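Local structure of HMG-CoA Lyase (Bacillus subtilis subsp. subtilis, 1YDO) at residues Q132-F146 against F169-A183. The protein belongs to the HMG-CoA lyase-like family of TIM-barrel proteins. Sequence-based numbering, arbitrary orientation.
Sequences QKANLTTRAYLSTVF and FGISELSLGDTIGAA
R139 and E173 both turn CG anti to the backbone N (chi1 -176° and -164°) and run on extended, which carries the two chains alongside each other in the same direction, with guanidinium and carboxylate planes turned 66° apart. R139 NE forms a salt bridge with E173 OE1 at 3.4 Å. Long, flexible chains suit two charges with several partners: K10 also pairs with E173, and D231 with R139. S175, small enough to fit against the guanidinium, sets OG over one of its faces, 3.6 Å from R139 NH2, and hydrogen-bonds to D231. R139 belongs to strand 137-143 and S175 to the neighbouring parallel strand 174-177, joined through helix 156-169 as a beta-alpha-beta unit of the TIM barrel. Across the pair, A140 N donates to E173 O and S175 N to A140 O, both nearly straight; L142 N to S175 O and G177 N to L142 O continue the ladder. The other face is apolar: L142 CB meets L174 CD2 at 3.5 Å, and both leucines reach S163 of the covering helix, while compact A140 admits I171 CD1 at 3.9 Å. Beyond the strands, T179 OG1 accepts a hydrogen bond from T144 N at 3.1 Å, and the apolar ring of F146 suits this buried place, A183 CB approaching it obliquely, 3.9 Å from F146 CG.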
loop_
_atom_site.group_PDB
_atom_site.type_symbol
_atom_site.label_atom_id
_atom_site.label_comp_id
_atom_site.label_asym_id
_atom_site.label_seq_id
_atom_site.Cartn_x
_atom_site.Cartn_y
_atom_site.Cartn_z
ATOM N N GLN A 132 9.837 35.610 1.758
ATOM C CA GLN A 132 10.491 35.705 3.058
ATOM C C GLN A 132 10.527 37.145 3.541
ATOM O O GLN A 132 10.285 37.429 4.716
ATOM C CB GLN A 132 11.910 35.138 2.980
ATOM C CG GLN A 132 11.946 33.716 2.417
ATOM C CD GLN A 132 13.276 32.995 2.623
ATOM O OE1 GLN A 132 14.347 33.520 2.304
ATOM N NE2 GLN A 132 13.205 31.773 3.144
ATOM N N LYS A 133 10.819 38.053 2.617
ATOM C CA LYS A 133 10.893 39.467 2.937
ATOM C C LYS A 133 9.561 39.932 3.522
ATOM O O LYS A 133 9.481 40.968 4.192
ATOM C CB LYS A 133 11.240 40.273 1.677
ATOM C CG LYS A 133 11.719 41.698 1.962
ATOM C CD LYS A 133 12.067 42.474 0.692
ATOM C CE LYS A 133 10.843 42.710 -0.183
ATOM N NZ LYS A 133 11.192 43.482 -1.409
ATOM N N ALA A 134 8.512 39.158 3.270
ATOM C CA ALA A 134 7.196 39.496 3.789
ATOM C C ALA A 134 6.920 38.714 5.070
ATOM O O ALA A 134 5.779 38.651 5.528
ATOM C CB ALA A 134 6.124 39.195 2.747
ATOM N N ASN A 135 7.970 38.131 5.647
ATOM C CA ASN A 135 7.852 37.349 6.873
ATOM C C ASN A 135 6.990 36.127 6.637
ATOM O O ASN A 135 6.083 35.824 7.425
ATOM C CB ASN A 135 7.235 38.170 8.002
ATOM C CG ASN A 135 7.986 39.448 8.262
ATOM O OD1 ASN A 135 9.197 39.433 8.488
ATOM N ND2 ASN A 135 7.273 40.570 8.235
ATOM N N LEU A 136 7.273 35.429 5.544
ATOM C CA LEU A 136 6.529 34.230 5.168
ATOM C C LEU A 136 7.494 33.071 4.984
ATOM O O LEU A 136 8.505 33.204 4.304
ATOM C CB LEU A 136 5.797 34.486 3.854
ATOM C CG LEU A 136 4.367 33.990 3.791
ATOM C CD1 LEU A 136 3.577 34.668 4.893
ATOM C CD2 LEU A 136 3.765 34.305 2.433
ATOM N N THR A 137 7.190 31.932 5.586
ATOM C CA THR A 137 8.064 30.774 5.436
ATOM C C THR A 137 7.863 30.163 4.061
ATOM O O THR A 137 6.740 30.077 3.579
ATOM C CB THR A 137 7.753 29.742 6.495
ATOM O OG1 THR A 137 6.353 29.447 6.460
ATOM C CG2 THR A 137 8.113 30.290 7.866
ATOM N N THR A 138 8.948 29.740 3.429
ATOM C CA THR A 138 8.837 29.168 2.101
ATOM C C THR A 138 9.172 27.695 2.060
ATOM O O THR A 138 9.940 27.192 2.880
ATOM C CB THR A 138 9.763 29.870 1.107
ATOM O OG1 THR A 138 11.129 29.664 1.504
ATOM C CG2 THR A 138 9.443 31.360 1.045
ATOM N N ARG A 139 8.605 27.022 1.066
ATOM C CA ARG A 139 8.809 25.602 0.857
ATOM C C ARG A 139 8.807 25.346 -0.639
ATOM O O ARG A 139 7.998 25.927 -1.359
ATOM C CB ARG A 139 7.674 24.831 1.506
ATOM C CG ARG A 139 7.832 23.347 1.445
ATOM C CD ARG A 139 6.495 22.693 1.646
ATOM N NE ARG A 139 6.634 21.284 1.961
ATOM C CZ ARG A 139 5.643 20.412 1.907
ATOM N NH1 ARG A 139 4.435 20.816 1.535
ATOM N NH2 ARG A 139 5.868 19.149 2.245
ATOM N N ALA A 140 9.702 24.475 -1.101
ATOM C CA ALA A 140 9.801 24.153 -2.520
ATOM C C ALA A 140 9.272 22.751 -2.822
ATOM O O ALA A 140 9.460 21.811 -2.046
ATOM C CB ALA A 140 11.254 24.285 -2.989
ATOM N N TYR A 141 8.622 22.630 -3.972
ATOM C CA TYR A 141 8.040 21.384 -4.425
ATOM C C TYR A 141 8.743 20.927 -5.684
ATOM O O TYR A 141 8.355 21.321 -6.780
ATOM C CB TYR A 141 6.569 21.605 -4.746
ATOM C CG TYR A 141 5.617 20.938 -3.799
ATOM C CD1 TYR A 141 5.617 19.557 -3.659
ATOM C CD2 TYR A 141 4.705 21.687 -3.047
ATOM C CE1 TYR A 141 4.744 18.933 -2.802
ATOM C CE2 TYR A 141 3.817 21.070 -2.181
ATOM C CZ TYR A 141 3.847 19.693 -2.067
ATOM O OH TYR A 141 2.984 19.050 -1.222
ATOM N N LEU A 142 9.775 20.111 -5.549
ATOM C CA LEU A 142 10.479 19.630 -6.729
ATOM C C LEU A 142 9.760 18.364 -7.205
ATOM O O LEU A 142 9.678 17.380 -6.477
ATOM C CB LEU A 142 11.923 19.316 -6.360
ATOM C CG LEU A 142 12.957 19.560 -7.450
ATOM C CD1 LEU A 142 14.302 19.039 -6.974
ATOM C CD2 LEU A 142 12.548 18.872 -8.733
ATOM N N SER A 143 9.233 18.377 -8.420
ATOM C CA SER A 143 8.520 17.210 -8.888
ATOM C C SER A 143 9.323 16.397 -9.874
ATOM O O SER A 143 10.404 16.803 -10.297
ATOM C CB SER A 143 7.190 17.600 -9.520
ATOM O OG SER A 143 7.390 18.414 -10.646
ATOM N N THR A 144 8.775 15.232 -10.215
ATOM C CA THR A 144 9.366 14.284 -11.146
ATOM C C THR A 144 10.804 13.900 -10.772
ATOM O O THR A 144 11.644 13.692 -11.646
ATOM C CB THR A 144 9.284 14.840 -12.595
ATOM O OG1 THR A 144 9.552 13.790 -13.527
ATOM C CG2 THR A 144 10.275 15.950 -12.808
ATOM N N VAL A 145 11.076 13.777 -9.470
ATOM C CA VAL A 145 12.413 13.421 -9.012
ATOM C C VAL A 145 12.676 11.922 -9.089
ATOM O O VAL A 145 13.827 11.493 -9.100
ATOM C CB VAL A 145 12.666 13.898 -7.561
ATOM C CG1 VAL A 145 12.420 15.380 -7.455
ATOM C CG2 VAL A 145 11.785 13.157 -6.602
ATOM N N PHE A 146 11.613 11.127 -9.154
ATOM C CA PHE A 146 11.753 9.671 -9.238
ATOM C C PHE A 146 11.325 9.147 -10.601
ATOM O O PHE A 146 10.826 8.027 -10.708
ATOM C CB PHE A 146 10.908 8.991 -8.164
ATOM C CG PHE A 146 11.430 9.178 -6.779
ATOM C CD1 PHE A 146 12.588 8.540 -6.377
ATOM C CD2 PHE A 146 10.770 10.010 -5.875
ATOM C CE1 PHE A 146 13.087 8.727 -5.091
ATOM C CE2 PHE A 146 11.262 10.206 -4.580
ATOM C CZ PHE A 146 12.421 9.564 -4.190
ATOM N N PHE A 169 18.786 29.453 -2.399
ATOM C CA PHE A 169 17.884 30.605 -2.423
ATOM C C PHE A 169 17.419 30.979 -1.007
ATOM O O PHE A 169 17.153 32.145 -0.725
ATOM C CB PHE A 169 16.658 30.304 -3.299
ATOM C CG PHE A 169 16.971 30.126 -4.767
ATOM C CD1 PHE A 169 16.004 29.611 -5.639
ATOM C CD2 PHE A 169 18.217 30.470 -5.283
ATOM C CE1 PHE A 169 16.272 29.440 -7.004
ATOM C CE2 PHE A 169 18.496 30.302 -6.648
ATOM C CZ PHE A 169 17.519 29.785 -7.510
ATOM N N GLY A 170 17.314 29.991 -0.123
ATOM C CA GLY A 170 16.881 30.277 1.230
ATOM C C GLY A 170 15.618 29.548 1.643
ATOM O O GLY A 170 15.050 29.823 2.706
ATOM N N ILE A 171 15.166 28.613 0.816
ATOM C CA ILE A 171 13.961 27.855 1.135
ATOM C C ILE A 171 14.162 27.129 2.454
ATOM O O ILE A 171 15.287 26.937 2.896
ATOM C CB ILE A 171 13.661 26.819 0.052
ATOM C CG1 ILE A 171 14.873 25.902 -0.120
ATOM C CG2 ILE A 171 13.294 27.519 -1.255
ATOM C CD1 ILE A 171 14.615 24.713 -1.033
ATOM N N SER A 172 13.077 26.711 3.080
ATOM C CA SER A 172 13.205 26.031 4.357
ATOM C C SER A 172 13.055 24.513 4.270
ATOM O O SER A 172 13.584 23.778 5.110
ATOM C CB SER A 172 12.179 26.600 5.334
ATOM O OG SER A 172 12.286 28.014 5.391
ATOM N N GLU A 173 12.344 24.051 3.244
ATOM C CA GLU A 173 12.103 22.628 3.052
ATOM C C GLU A 173 11.939 22.283 1.579
ATOM O O GLU A 173 11.210 22.945 0.858
ATOM C CB GLU A 173 10.842 22.234 3.797
ATOM C CG GLU A 173 10.687 20.764 3.994
ATOM C CD GLU A 173 9.661 20.455 5.059
ATOM O OE1 GLU A 173 8.460 20.430 4.732
ATOM O OE2 GLU A 173 10.053 20.263 6.231
ATOM N N LEU A 174 12.616 21.237 1.136
ATOM C CA LEU A 174 12.513 20.839 -0.246
ATOM C C LEU A 174 11.712 19.539 -0.309
ATOM O O LEU A 174 12.187 18.482 0.096
ATOM C CB LEU A 174 13.902 20.638 -0.823
ATOM C CG LEU A 174 14.088 20.808 -2.319
ATOM C CD1 LEU A 174 15.491 20.361 -2.681
ATOM C CD2 LEU A 174 13.076 19.982 -3.086
ATOM N N SER A 175 10.490 19.612 -0.824
ATOM C CA SER A 175 9.648 18.426 -0.891
ATOM C C SER A 175 9.813 17.723 -2.215
ATOM O O SER A 175 9.389 18.228 -3.250
ATOM C CB SER A 175 8.184 18.814 -0.663
ATOM O OG SER A 175 7.331 17.703 -0.760
ATOM N N LEU A 176 10.439 16.549 -2.171
ATOM C CA LEU A 176 10.678 15.727 -3.369
ATOM C C LEU A 176 9.459 14.870 -3.647
ATOM O O LEU A 176 8.950 14.218 -2.750
ATOM C CB LEU A 176 11.877 14.808 -3.138
ATOM C CG LEU A 176 13.082 15.503 -2.516
ATOM C CD1 LEU A 176 14.116 14.466 -2.171
ATOM C CD2 LEU A 176 13.632 16.540 -3.471
ATOM N N GLY A 177 9.007 14.845 -4.890
ATOM C CA GLY A 177 7.837 14.055 -5.176
ATOM C C GLY A 177 7.933 13.008 -6.265
ATOM O O GLY A 177 8.762 13.079 -7.175
ATOM N N ASP A 178 7.049 12.021 -6.153
ATOM C CA ASP A 178 6.949 10.927 -7.104
ATOM C C ASP A 178 5.716 11.203 -7.946
ATOM O O ASP A 178 4.640 10.681 -7.685
ATOM C CB ASP A 178 6.772 9.600 -6.367
ATOM C CG ASP A 178 6.763 8.408 -7.312
ATOM O OD1 ASP A 178 6.439 7.290 -6.860
ATOM O OD2 ASP A 178 7.087 8.594 -8.508
ATOM N N THR A 179 5.881 12.032 -8.960
ATOM C CA THR A 179 4.767 12.385 -9.804
ATOM C C THR A 179 4.085 11.185 -10.455
ATOM O O THR A 179 2.934 10.868 -10.130
ATOM C CB THR A 179 5.206 13.378 -10.882
ATOM O OG1 THR A 179 5.812 14.507 -10.249
ATOM C CG2 THR A 179 4.023 13.844 -11.695
ATOM N N ILE A 180 4.779 10.511 -11.368
ATOM C CA ILE A 180 4.181 9.379 -12.065
ATOM C C ILE A 180 3.786 8.294 -11.078
ATOM O O ILE A 180 2.854 7.537 -11.331
ATOM C CB ILE A 180 5.147 8.801 -13.150
ATOM C CG1 ILE A 180 6.222 7.921 -12.509
ATOM C CG2 ILE A 180 5.815 9.936 -13.906
ATOM C CD1 ILE A 180 7.137 8.660 -11.536
ATOM N N GLY A 181 4.485 8.244 -9.947
ATOM C CA GLY A 181 4.200 7.241 -8.932
ATOM C C GLY A 181 4.912 5.923 -9.187
ATOM O O GLY A 181 4.420 4.860 -8.811
ATOM N N ALA A 182 6.074 5.989 -9.827
ATOM C CA ALA A 182 6.825 4.777 -10.136
ATOM C C ALA A 182 8.150 4.698 -9.384
ATOM O O ALA A 182 9.209 4.547 -9.994
ATOM C CB ALA A 182 7.062 4.685 -11.640
ATOM N N ALA A 183 8.080 4.799 -8.058
ATOM C CA ALA A 183 9.263 4.729 -7.205
ATOM C C ALA A 183 9.158 3.472 -6.364
ATOM O O ALA A 183 8.066 3.080 -5.966
ATOM C CB ALA A 183 9.336 5.951 -6.305
#